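Local coordinates for protein putative reductase (Peptoclostridium difficile, PDB 5J6C) that binds flavin mononucleotide and, as a nitroreductase-family enzyme, probably reduces nitro compounds, possibly including the antibiotic metronidazole, at residues 83-88 against 156-161; 87-92 against 144-149; 94-99 against 137-142; 104-109 against 170-175. All blocks are in the same frame, centred on the assembly; numbering follows the deposited sequence.

Interaction 1: residues 83-88 against 156-161; sequences INLSQC and KYIREE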
# COMPACT_ATOMS: atom_id res chain seq x y z
N ILE A 83 9.31 -21.52 10.87
CA ILE A 83 8.32 -22.53 11.23
C ILE A 83 7.35 -21.97 12.26
O ILE A 83 6.12 -22.07 12.10
CB ILE A 83 9.03 -23.80 11.75
CG1 ILE A 83 9.82 -24.47 10.61
CG2 ILE A 83 8.03 -24.75 12.38
CD1 ILE A 83 10.66 -25.65 11.05
N ASN A 84 7.88 -21.38 13.34
CA ASN A 84 7.03 -20.78 14.36
C ASN A 84 6.06 -19.78 13.75
O ASN A 84 4.86 -19.81 14.03
CB ASN A 84 7.90 -20.10 15.42
CG ASN A 84 8.76 -21.09 16.20
OD1 ASN A 84 8.54 -22.30 16.14
ND2 ASN A 84 9.74 -20.58 16.92
N LEU A 85 6.56 -18.91 12.86
CA LEU A 85 5.72 -17.88 12.27
C LEU A 85 4.70 -18.45 11.28
O LEU A 85 3.64 -17.85 11.09
CB LEU A 85 6.60 -16.82 11.60
CG LEU A 85 7.37 -15.95 12.60
CD1 LEU A 85 8.38 -15.08 11.89
CD2 LEU A 85 6.41 -15.09 13.47
N SER A 86 4.99 -19.59 10.65
CA SER A 86 4.01 -20.20 9.75
C SER A 86 2.77 -20.69 10.49
O SER A 86 1.75 -20.97 9.85
CB SER A 86 4.64 -21.37 9.00
OG SER A 86 4.79 -22.48 9.87
N GLN A 87 2.85 -20.81 11.81
CA GLN A 87 1.73 -21.21 12.66
C GLN A 87 0.92 -20.02 13.18
O GLN A 87 0.06 -20.22 14.05
CB GLN A 87 2.24 -22.03 13.84
CG GLN A 87 2.46 -23.51 13.55
CD GLN A 87 1.16 -24.24 13.30
OE1 GLN A 87 0.83 -24.57 12.15
NE2 GLN A 87 0.40 -24.50 14.36
N CYS A 88 1.15 -18.80 12.67
CA CYS A 88 0.54 -17.63 13.30
C CYS A 88 -0.97 -17.59 13.11
O CYS A 88 -1.67 -16.92 13.88
CB CYS A 88 1.16 -16.34 12.75
SG CYS A 88 0.77 -15.99 11.03
N LYS A 156 -0.71 -10.88 18.53
CA LYS A 156 -0.14 -11.21 19.84
C LYS A 156 0.80 -12.41 19.75
O LYS A 156 1.87 -12.42 20.35
CB LYS A 156 -1.27 -11.46 20.84
CG LYS A 156 -0.82 -12.02 22.19
CD LYS A 156 0.01 -10.99 22.94
CE LYS A 156 0.31 -11.42 24.36
NZ LYS A 156 1.09 -10.36 25.08
N TYR A 157 0.40 -13.43 18.99
CA TYR A 157 1.27 -14.59 18.81
C TYR A 157 2.63 -14.19 18.23
O TYR A 157 3.69 -14.61 18.73
CB TYR A 157 0.58 -15.61 17.91
CG TYR A 157 1.43 -16.81 17.60
CD1 TYR A 157 1.51 -17.87 18.49
CD2 TYR A 157 2.16 -16.88 16.42
CE1 TYR A 157 2.30 -18.98 18.21
CE2 TYR A 157 2.95 -17.98 16.13
CZ TYR A 157 3.02 -19.03 17.02
OH TYR A 157 3.81 -20.12 16.73
N ILE A 158 2.63 -13.34 17.19
CA ILE A 158 3.88 -12.96 16.54
C ILE A 158 4.73 -12.09 17.47
O ILE A 158 5.95 -12.27 17.56
CB ILE A 158 3.60 -12.28 15.19
CG1 ILE A 158 2.98 -13.31 14.23
CG2 ILE A 158 4.89 -11.72 14.58
CD1 ILE A 158 2.33 -12.71 13.01
N ARG A 159 4.11 -11.15 18.17
CA ARG A 159 4.88 -10.30 19.08
C ARG A 159 5.57 -11.14 20.16
O ARG A 159 6.70 -10.83 20.55
CB ARG A 159 3.99 -9.25 19.73
CG ARG A 159 3.53 -8.14 18.79
CD ARG A 159 2.91 -6.98 19.56
NE ARG A 159 1.48 -7.16 19.84
CZ ARG A 159 0.95 -7.24 21.06
NH1 ARG A 159 1.73 -7.14 22.13
NH2 ARG A 159 -0.37 -7.41 21.22
N GLU A 160 4.91 -12.19 20.66
CA GLU A 160 5.57 -13.08 21.60
C GLU A 160 6.72 -13.83 20.94
O GLU A 160 7.78 -14.02 21.54
CB GLU A 160 4.56 -14.08 22.18
CG GLU A 160 3.50 -13.44 23.05
CD GLU A 160 4.03 -13.01 24.42
OE1 GLU A 160 5.12 -13.49 24.81
OE2 GLU A 160 3.34 -12.20 25.09
N GLU A 161 6.52 -14.24 19.69
CA GLU A 161 7.53 -15.03 19.00
C GLU A 161 8.76 -14.18 18.70
O GLU A 161 9.89 -14.67 18.79
CB GLU A 161 6.94 -15.62 17.72
CG GLU A 161 7.92 -16.45 16.93
CD GLU A 161 8.44 -17.63 17.73
OE1 GLU A 161 7.63 -18.24 18.48
OE2 GLU A 161 9.65 -17.92 17.63
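The C-terminal turn of helix 79-86, with the loop that leaves it, lies against helix 154-162. The backbones come nearest at C88 and Y157, whose CA atoms are 6.3 Å apart; N84 faces E161 further along. Two polar grips hold the outer side of this contact. Y157 OH donates to the backbone O of N84 at 2.9 Å. The donor stands above the carbonyl plane, and the same oxygen takes the N-H of Q87 from the opposite face. One carbonyl near the helix end thus serves both its own turn and the partner helix. The Y157 ring reaches it because CG is anti to the backbone N (chi1 177°), which carries the phenol across to the other segment. N84 ND2 donates to E161 OE2 at 2.8 Å. The amide and carboxylate planes are 60° apart, and the oxygen is met from above the carboxylate plane.

The inner side is apolar. L85 CD2 packs on I158 CG2 at 3.9 Å, the two side chains crossing at about a right angle. C88 CB meets I158 CD1 at 3.8 Å, and C88 CA lies obliquely to the Y157 ring. The contact thus has polar bonds on one side and apolar packing on the other. L85 also rests on L97, while I158 continues inward onto V170 and I173 of strand 168-177 and links helix 154-162 to the sheet.

Interaction 2: residues 87-92 against 144-149; sequences QCRTKG and RNRMYD. With FMN (flavin mononucleotide), chain C.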
# COMPACT_ATOMS: atom_id res chain seq x y z
N GLN A 87 2.85 -20.81 11.81
CA GLN A 87 1.73 -21.21 12.66
C GLN A 87 0.92 -20.02 13.18
O GLN A 87 0.06 -20.22 14.05
CB GLN A 87 2.24 -22.03 13.84
CG GLN A 87 2.46 -23.51 13.55
CD GLN A 87 1.16 -24.24 13.30
OE1 GLN A 87 0.83 -24.57 12.15
NE2 GLN A 87 0.40 -24.50 14.36
N CYS A 88 1.15 -18.80 12.67
CA CYS A 88 0.54 -17.63 13.30
C CYS A 88 -0.97 -17.59 13.11
O CYS A 88 -1.67 -16.92 13.88
CB CYS A 88 1.16 -16.34 12.75
SG CYS A 88 0.77 -15.99 11.03
N ARG A 89 -1.49 -18.28 12.10
CA ARG A 89 -2.92 -18.47 11.92
C ARG A 89 -3.11 -19.98 11.79
O ARG A 89 -2.83 -20.56 10.73
CB ARG A 89 -3.42 -17.69 10.71
CG ARG A 89 -3.28 -16.18 10.92
CD ARG A 89 -3.37 -15.40 9.61
NE ARG A 89 -4.61 -15.67 8.89
CZ ARG A 89 -4.82 -15.32 7.63
NH1 ARG A 89 -3.87 -14.68 6.96
NH2 ARG A 89 -5.96 -15.62 7.05
N THR A 90 -3.54 -20.61 12.89
CA THR A 90 -3.62 -22.07 12.94
C THR A 90 -4.60 -22.62 11.93
O THR A 90 -4.53 -23.81 11.60
CB THR A 90 -4.03 -22.57 14.33
OG1 THR A 90 -5.35 -22.08 14.65
CG2 THR A 90 -3.03 -22.11 15.37
N LYS A 91 -5.53 -21.80 11.44
CA LYS A 91 -6.52 -22.28 10.49
C LYS A 91 -6.14 -21.98 9.05
O LYS A 91 -6.95 -22.21 8.15
CB LYS A 91 -7.89 -21.71 10.85
CG LYS A 91 -8.33 -22.16 12.26
CD LYS A 91 -9.82 -21.94 12.54
CE LYS A 91 -10.10 -21.93 14.06
NZ LYS A 91 -9.63 -23.16 14.75
N GLY A 92 -4.91 -21.51 8.80
CA GLY A 92 -4.44 -21.28 7.45
C GLY A 92 -4.14 -19.83 7.15
O GLY A 92 -4.70 -18.93 7.80
N ARG A 144 -2.99 -8.36 10.86
CA ARG A 144 -4.01 -7.51 11.46
C ARG A 144 -5.39 -8.08 11.18
O ARG A 144 -5.67 -8.54 10.07
CB ARG A 144 -3.91 -6.08 10.91
CG ARG A 144 -4.76 -5.08 11.69
CD ARG A 144 -4.84 -3.71 11.03
NE ARG A 144 -5.59 -3.74 9.78
CZ ARG A 144 -6.90 -3.52 9.69
NH1 ARG A 144 -7.51 -3.57 8.51
NH2 ARG A 144 -7.60 -3.26 10.79
N ASN A 145 -6.25 -8.10 12.21
CA ASN A 145 -7.62 -8.58 12.11
C ASN A 145 -7.70 -10.07 11.84
O ASN A 145 -8.74 -10.57 11.40
CB ASN A 145 -8.42 -7.83 11.03
CG ASN A 145 -8.91 -6.46 11.49
OD1 ASN A 145 -8.71 -6.07 12.64
ND2 ASN A 145 -9.54 -5.72 10.58
N ARG A 146 -6.61 -10.80 12.08
CA ARG A 146 -6.57 -12.25 11.91
C ARG A 146 -6.28 -12.91 13.24
O ARG A 146 -5.57 -12.36 14.09
CB ARG A 146 -5.52 -12.66 10.87
CG ARG A 146 -5.86 -12.17 9.47
CD ARG A 146 -7.22 -12.73 9.03
NE ARG A 146 -7.65 -12.25 7.72
CZ ARG A 146 -8.57 -11.30 7.54
NH1 ARG A 146 -9.16 -10.72 8.58
NH2 ARG A 146 -8.90 -10.93 6.30
N MET A 147 -6.81 -14.11 13.42
CA MET A 147 -6.66 -14.83 14.68
C MET A 147 -5.65 -15.95 14.52
O MET A 147 -5.63 -16.66 13.51
CB MET A 147 -8.01 -15.39 15.16
CG MET A 147 -9.09 -14.34 15.43
SD MET A 147 -8.70 -13.12 16.72
CE MET A 147 -8.73 -14.19 18.18
N TYR A 148 -4.77 -16.10 15.53
CA TYR A 148 -4.04 -17.35 15.69
C TYR A 148 -5.01 -18.52 15.86
O TYR A 148 -4.88 -19.56 15.20
CB TYR A 148 -3.08 -17.26 16.88
CG TYR A 148 -2.53 -18.59 17.34
CD1 TYR A 148 -3.19 -19.36 18.32
CD2 TYR A 148 -1.34 -19.09 16.81
CE1 TYR A 148 -2.68 -20.59 18.74
CE2 TYR A 148 -0.81 -20.30 17.24
CZ TYR A 148 -1.48 -21.04 18.19
OH TYR A 148 -0.94 -22.24 18.58
N ASP A 149 -6.00 -18.36 16.74
CA ASP A 149 -7.10 -19.30 16.89
C ASP A 149 -8.25 -18.53 17.54
O ASP A 149 -8.17 -17.31 17.70
CB ASP A 149 -6.68 -20.54 17.70
CG ASP A 149 -6.40 -20.24 19.17
OD1 ASP A 149 -6.57 -19.08 19.61
OD2 ASP A 149 -6.00 -21.18 19.90
N1 FMN C . -2.20 -14.81 0.50
C2 FMN C . -2.12 -15.86 1.40
O2 FMN C . -1.81 -16.98 1.04
N3 FMN C . -2.38 -15.65 2.74
C4 FMN C . -2.75 -14.40 3.19
O4 FMN C . -3.00 -14.20 4.38
C4A FMN C . -2.85 -13.36 2.29
N5 FMN C . -3.21 -12.12 2.76
C5A FMN C . -3.27 -11.06 1.90
C6 FMN C . -3.64 -9.82 2.39
C7 FMN C . -3.71 -8.75 1.54
C7M FMN C . -4.10 -7.40 2.07
C8 FMN C . -3.43 -8.91 0.20
C8M FMN C . -3.50 -7.74 -0.71
C9 FMN C . -3.06 -10.15 -0.30
C9A FMN C . -2.99 -11.24 0.55
N10 FMN C . -2.63 -12.49 0.07
C10 FMN C . -2.56 -13.56 0.94
C1' FMN C . -2.32 -12.69 -1.38
C2' FMN C . -3.61 -12.75 -2.23
O2' FMN C . -4.19 -14.04 -2.15
C3' FMN C . -3.29 -12.37 -3.68
O3' FMN C . -2.61 -11.14 -3.69
C4' FMN C . -4.56 -12.24 -4.53
O4' FMN C . -5.22 -13.49 -4.56
C5' FMN C . -4.21 -11.79 -5.95
O5' FMN C . -3.42 -12.80 -6.55
P FMN C . -1.93 -12.47 -7.04
O1P FMN C . -1.19 -11.73 -5.95
O2P FMN C . -1.18 -13.75 -7.36
O3P FMN C . -2.05 -11.60 -8.27
O HOH W 1 -7.49 -13.60 4.86
O HOH W 2 -6.38 -18.84 12.24
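T90 and Y148 join two loops beside the flavin site of this nitroreductase-family fold. R89 to G92 form a type I beta turn, closed by G92 N to R89 O. Y148 and D149 form a classic beta bulge facing I152.

The hydrogen bonds centre on Y148 O. It accepts T90 N at 2.9 Å and T90 OG1 at 2.6 Å, both donors in the carbonyl plane. T90 OG1 sits between the backbone N and the carbonyl carbon (chi1 63°), which lets one residue give both bonds. Water 2 links K91 N to M147 O.

Packing adds a CH-pi contact. T90 CG2 lies over one face of the Y148 ring, 3.5 Å from its centroid. Y148 also stacks with Y157 of helix 154-162. A short CA-H...O contact joins Y148 CA to C88 O at 3.0 Å.

Two arginines meet here, and of the pair R89 alone touches the flavin. R146 lays its CG over the centre of the R89 guanidinium, and the two guanidinium planes are 70° apart. R146 NH1 also forms a salt bridge with D114 of the second subunit. The R89 guanidinium meets the flavin with its edge: NH1 donates in plane to FMN O4 at 2.8 Å.

Interaction 3: residues 94-99 against 137-142; sequences GFFLKN and GSCWIQ. With FMN (flavin mononucleotide), chain C.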
# COMPACT_ATOMS: atom_id res chain seq x y z
N GLY A 94 -0.63 -18.64 6.42
CA GLY A 94 0.82 -18.53 6.29
C GLY A 94 1.57 -19.84 6.47
O GLY A 94 2.77 -19.83 6.75
N PHE A 95 0.88 -20.97 6.30
CA PHE A 95 1.53 -22.27 6.48
C PHE A 95 2.74 -22.41 5.56
O PHE A 95 3.75 -23.01 5.95
CB PHE A 95 0.55 -23.42 6.21
CG PHE A 95 -0.53 -23.57 7.26
CD1 PHE A 95 -0.33 -23.17 8.57
CD2 PHE A 95 -1.76 -24.12 6.91
CE1 PHE A 95 -1.34 -23.32 9.53
CE2 PHE A 95 -2.78 -24.27 7.86
CZ PHE A 95 -2.58 -23.87 9.17
N PHE A 96 2.66 -21.87 4.35
CA PHE A 96 3.77 -22.02 3.40
C PHE A 96 5.03 -21.32 3.89
O PHE A 96 6.12 -21.58 3.37
CB PHE A 96 3.37 -21.48 2.03
CG PHE A 96 2.93 -20.03 2.06
CD1 PHE A 96 3.85 -19.01 1.83
CD2 PHE A 96 1.61 -19.70 2.32
CE1 PHE A 96 3.45 -17.68 1.86
CE2 PHE A 96 1.20 -18.37 2.36
CZ PHE A 96 2.12 -17.35 2.13
N LEU A 97 4.90 -20.42 4.87
CA LEU A 97 6.06 -19.68 5.33
C LEU A 97 7.15 -20.61 5.86
O LEU A 97 8.33 -20.27 5.80
CB LEU A 97 5.62 -18.68 6.39
CG LEU A 97 6.60 -17.65 6.92
CD1 LEU A 97 7.13 -16.78 5.83
CD2 LEU A 97 5.86 -16.82 7.96
N LYS A 98 6.77 -21.80 6.33
CA LYS A 98 7.76 -22.74 6.84
C LYS A 98 8.77 -23.16 5.78
O LYS A 98 9.88 -23.57 6.13
CB LYS A 98 7.07 -23.98 7.42
CG LYS A 98 6.39 -24.87 6.38
CD LYS A 98 5.57 -25.96 7.06
CE LYS A 98 4.62 -26.62 6.09
NZ LYS A 98 3.74 -27.61 6.77
N ASN A 99 8.41 -23.06 4.50
CA ASN A 99 9.28 -23.47 3.40
C ASN A 99 9.91 -22.30 2.67
O ASN A 99 10.51 -22.50 1.61
CB ASN A 99 8.50 -24.31 2.40
CG ASN A 99 8.09 -25.63 2.97
OD1 ASN A 99 8.85 -26.25 3.72
ND2 ASN A 99 6.87 -26.07 2.66
N GLY A 137 9.93 -14.11 -5.90
CA GLY A 137 8.51 -14.14 -5.66
C GLY A 137 8.22 -13.80 -4.21
O GLY A 137 9.09 -13.89 -3.35
N SER A 138 6.98 -13.40 -3.93
CA SER A 138 6.62 -13.09 -2.55
C SER A 138 5.13 -13.30 -2.35
O SER A 138 4.36 -13.43 -3.31
CB SER A 138 7.05 -11.66 -2.17
OG SER A 138 6.21 -10.68 -2.75
N CYS A 139 4.72 -13.32 -1.08
CA CYS A 139 3.31 -13.43 -0.75
C CYS A 139 3.05 -12.71 0.57
O CYS A 139 3.81 -12.86 1.53
CB CYS A 139 2.86 -14.88 -0.64
SG CYS A 139 1.05 -14.95 -0.62
N TRP A 140 1.99 -11.92 0.58
CA TRP A 140 1.56 -11.21 1.78
C TRP A 140 0.80 -12.18 2.68
O TRP A 140 -0.06 -12.93 2.21
CB TRP A 140 0.69 -10.02 1.36
CG TRP A 140 0.02 -9.14 2.39
CD1 TRP A 140 -0.78 -9.54 3.42
CD2 TRP A 140 0.04 -7.70 2.42
NE1 TRP A 140 -1.25 -8.43 4.10
CE2 TRP A 140 -0.76 -7.29 3.51
CE3 TRP A 140 0.66 -6.72 1.64
CZ2 TRP A 140 -0.95 -5.94 3.84
CZ3 TRP A 140 0.48 -5.38 1.96
CH2 TRP A 140 -0.32 -5.00 3.06
N ILE A 141 1.14 -12.19 3.96
CA ILE A 141 0.43 -12.98 4.96
C ILE A 141 -0.25 -11.99 5.90
O ILE A 141 0.43 -11.29 6.65
CB ILE A 141 1.37 -13.92 5.72
CG1 ILE A 141 2.03 -14.90 4.74
CG2 ILE A 141 0.62 -14.67 6.82
CD1 ILE A 141 3.09 -15.74 5.38
N GLN A 142 -1.58 -11.92 5.84
CA GLN A 142 -2.33 -10.96 6.65
C GLN A 142 -2.24 -11.32 8.13
O GLN A 142 -2.47 -12.47 8.50
CB GLN A 142 -3.78 -10.93 6.19
CG GLN A 142 -4.64 -9.88 6.87
CD GLN A 142 -4.17 -8.45 6.61
OE1 GLN A 142 -3.60 -8.16 5.56
NE2 GLN A 142 -4.42 -7.55 7.56
N1 FMN C . -2.20 -14.81 0.50
C2 FMN C . -2.12 -15.86 1.40
O2 FMN C . -1.81 -16.98 1.04
N3 FMN C . -2.38 -15.65 2.74
C4 FMN C . -2.75 -14.40 3.19
O4 FMN C . -3.00 -14.20 4.38
C4A FMN C . -2.85 -13.36 2.29
N5 FMN C . -3.21 -12.12 2.76
C5A FMN C . -3.27 -11.06 1.90
C6 FMN C . -3.64 -9.82 2.39
C7 FMN C . -3.71 -8.75 1.54
C7M FMN C . -4.10 -7.40 2.07
C8 FMN C . -3.43 -8.91 0.20
C8M FMN C . -3.50 -7.74 -0.71
C9 FMN C . -3.06 -10.15 -0.30
C9A FMN C . -2.99 -11.24 0.55
N10 FMN C . -2.63 -12.49 0.07
C10 FMN C . -2.56 -13.56 0.94
C1' FMN C . -2.32 -12.69 -1.38
C2' FMN C . -3.61 -12.75 -2.23
O2' FMN C . -4.19 -14.04 -2.15
C3' FMN C . -3.29 -12.37 -3.68
O3' FMN C . -2.61 -11.14 -3.69
C4' FMN C . -4.56 -12.24 -4.53
O4' FMN C . -5.22 -13.49 -4.56
C5' FMN C . -4.21 -11.79 -5.95
O5' FMN C . -3.42 -12.80 -6.55
P FMN C . -1.93 -12.47 -7.04
O1P FMN C . -1.19 -11.73 -5.95
O2P FMN C . -1.18 -13.75 -7.36
O3P FMN C . -2.05 -11.60 -8.27
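This is a buried apolar contact between the 3-10 segment 95-99, with G94 before it, and strand 137-142, outermost of the four in this chain's antiparallel sheet. It belongs to the flavin-binding core of the nitroreductase-family fold. No hydrogen bond crosses between the two segments. I141 carries most of the packing. Its CG1 is anti to the carbonyl carbon (chi1 -61°), which aims the chain at the 3-10 segment. CG1 meets F96 CZ at 3.6 Å. CD1 touches L97 CD2 at 3.9 Å. G94 has no side chain, and its CA packs directly on I141 CD1 at 3.7 Å.

F96 and I141 approach from opposite directions, and I141 CG1 lies obliquely to the ring. C139 CB is also oblique to it, 3.8 Å from F96 CZ. The C139 sulfur adds a sulfur-aromatic contact, 4.8 Å from the F96 centroid and 54° off the ring normal. The ring is further hemmed in by R40, Y42 and S175.

C139 and I141 face the 3-10 segment, while W140 points away from it. The face of its indole lies against the flavin and extends over the dimethylbenzene end to C7M. W140 NE1 donates to Q142 OE1 at 2.8 Å, which ties the indole to the next but one residue of the strand. Q142 NE2 is bonded to E118 of the second subunit and to R144 O. The backbone of the strand also holds the isoalloxazine: Q142 N donates to FMN O4 at 3.1 Å, with an N-H...O angle of 164°.

Interaction 4: residues 104-109 against 170-175; sequences IVIIAD and VECIIS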
# COMPACT_ATOMS: atom_id res chain seq x y z
N ILE A 104 9.88 -10.89 5.85
CA ILE A 104 9.95 -9.58 6.49
C ILE A 104 8.61 -9.34 7.18
O ILE A 104 7.57 -9.27 6.51
CB ILE A 104 10.24 -8.45 5.49
CG1 ILE A 104 11.55 -8.71 4.74
CG2 ILE A 104 10.29 -7.11 6.23
CD1 ILE A 104 11.83 -7.66 3.72
N VAL A 105 8.65 -9.24 8.50
CA VAL A 105 7.47 -8.90 9.30
C VAL A 105 7.40 -7.38 9.38
O VAL A 105 8.37 -6.74 9.81
CB VAL A 105 7.56 -9.53 10.69
CG1 VAL A 105 6.30 -9.21 11.52
CG2 VAL A 105 7.77 -11.03 10.56
N ILE A 106 6.27 -6.80 8.96
CA ILE A 106 6.05 -5.36 9.00
C ILE A 106 5.23 -5.03 10.25
O ILE A 106 4.07 -5.42 10.38
CB ILE A 106 5.33 -4.84 7.75
CG1 ILE A 106 6.17 -5.01 6.49
CG2 ILE A 106 5.02 -3.37 7.93
CD1 ILE A 106 5.80 -6.20 5.68
N ILE A 107 5.85 -4.28 11.17
CA ILE A 107 5.19 -3.83 12.39
C ILE A 107 5.14 -2.31 12.35
O ILE A 107 5.83 -1.66 11.57
CB ILE A 107 5.91 -4.32 13.67
CG1 ILE A 107 7.27 -3.63 13.81
CG2 ILE A 107 6.02 -5.85 13.67
CD1 ILE A 107 8.02 -3.97 15.11
N ALA A 108 4.31 -1.74 13.22
CA ALA A 108 4.15 -0.30 13.24
C ALA A 108 3.87 0.16 14.66
O ALA A 108 3.15 -0.50 15.41
CB ALA A 108 3.01 0.16 12.32
N ASP A 109 4.47 1.29 15.03
CA ASP A 109 4.22 1.93 16.31
C ASP A 109 2.83 2.55 16.27
O ASP A 109 2.63 3.62 15.70
CB ASP A 109 5.30 2.97 16.59
CG ASP A 109 5.15 3.67 17.93
OD1 ASP A 109 5.98 4.55 18.20
OD2 ASP A 109 4.20 3.36 18.71
N VAL A 170 1.34 -5.77 14.57
CA VAL A 170 1.86 -6.50 13.42
C VAL A 170 0.86 -6.39 12.28
O VAL A 170 -0.31 -6.76 12.44
CB VAL A 170 2.15 -7.97 13.75
CG1 VAL A 170 2.79 -8.65 12.53
CG2 VAL A 170 3.07 -8.08 14.95
N GLU A 171 1.31 -5.88 11.14
CA GLU A 171 0.44 -5.69 9.99
C GLU A 171 0.35 -6.95 9.14
O GLU A 171 -0.74 -7.44 8.86
CB GLU A 171 0.94 -4.52 9.13
CG GLU A 171 0.27 -4.43 7.76
CD GLU A 171 -1.25 -4.31 7.85
OE1 GLU A 171 -1.95 -4.87 6.99
OE2 GLU A 171 -1.74 -3.66 8.79
N CYS A 172 1.50 -7.50 8.77
CA CYS A 172 1.55 -8.62 7.84
C CYS A 172 2.98 -9.16 7.83
O CYS A 172 3.91 -8.49 8.29
CB CYS A 172 1.14 -8.19 6.43
SG CYS A 172 2.27 -6.94 5.71
N ILE A 173 3.12 -10.37 7.32
CA ILE A 173 4.42 -10.96 7.01
C ILE A 173 4.54 -11.07 5.49
O ILE A 173 3.60 -11.52 4.82
CB ILE A 173 4.59 -12.34 7.66
CG1 ILE A 173 4.12 -12.32 9.11
CG2 ILE A 173 6.05 -12.80 7.56
CD1 ILE A 173 4.46 -13.57 9.85
N ILE A 174 5.69 -10.66 4.95
CA ILE A 174 5.99 -10.89 3.54
C ILE A 174 7.00 -12.02 3.47
O ILE A 174 8.13 -11.88 3.93
CB ILE A 174 6.54 -9.63 2.84
CG1 ILE A 174 5.62 -8.43 3.03
CG2 ILE A 174 6.72 -9.91 1.35
CD1 ILE A 174 4.29 -8.55 2.31
N SER A 175 6.60 -13.16 2.89
CA SER A 175 7.53 -14.24 2.61
C SER A 175 8.14 -14.02 1.24
O SER A 175 7.44 -13.62 0.31
CB SER A 175 6.84 -15.60 2.65
OG SER A 175 6.00 -15.76 1.54
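I106 and I174 meet because each has CG1 anti to the carbonyl carbon, while their second torsions differ. I106 chi2 is 100°, an unusual value that brings CD1 to I174 CG1 at 3.5 Å, tighter than usual for two carbons. The same CD1 touches C172 SG at 3.6 Å. On the other face of the sheet V105 has CG1 anti to the backbone N (chi1 -178°). This puts CG1 against V170 CG1 at 3.7 Å. Its CG2 lies beside I173 CG2, the two side chains pointing the same way. I107 CG2 closes the row on V170 CG2 at 3.9 Å.

Strands 104-109 and 170-175 run antiparallel, their axes 163° apart. I104 and I174 form a hydrogen-bonded pair: I104 N to I174 O and I174 N to I104 O are each 2.8 Å. V105 and I173 form the next, non-hydrogen-bonded pair. I106 is then bonded through N to C172 O, at 3.0 Å. Its own O accepts E171 N instead of C172 N, and the register shifts by one: a beta bulge. E171 is the extra residue at the shift, and its CB rests beside I106 O.

These are the two central strands of the four-stranded antiparallel sheet. Strand 71-76 pairs with 102-109 on its outer side, and strand 137-142 pairs with 168-177. I106 is covered by A120 and A124 of helix 116-133. V105, V170 and I173 face helix 154-162, through L162 and I158, on the opposite side of the sheet.

In the fold
Interactions 3 and 4 are buried, interaction 1 is partly buried, and interaction 2 lies at the surface. Interaction 4 combines backbone pairing with aliphatic packing, and interaction 3 is apolar between its segments, with polar bonds on the flavin and subunit side. Interaction 1 has polar bonds on one side and apolar packing on the other, while interaction 2 depends on hydrogen bonds, arginines and water. Interactions 1 and 2 share Q87 and C88 and are joined by the Y157-Y148 stack. Interaction 3 packs a loop on strand 137-142, which neighbours strand 168-177 of interaction 4; I158 carries interaction 1 onto the sheet. Interactions 2 and 3 reach FMN O4; 2, 3 and 4 touch the second subunit.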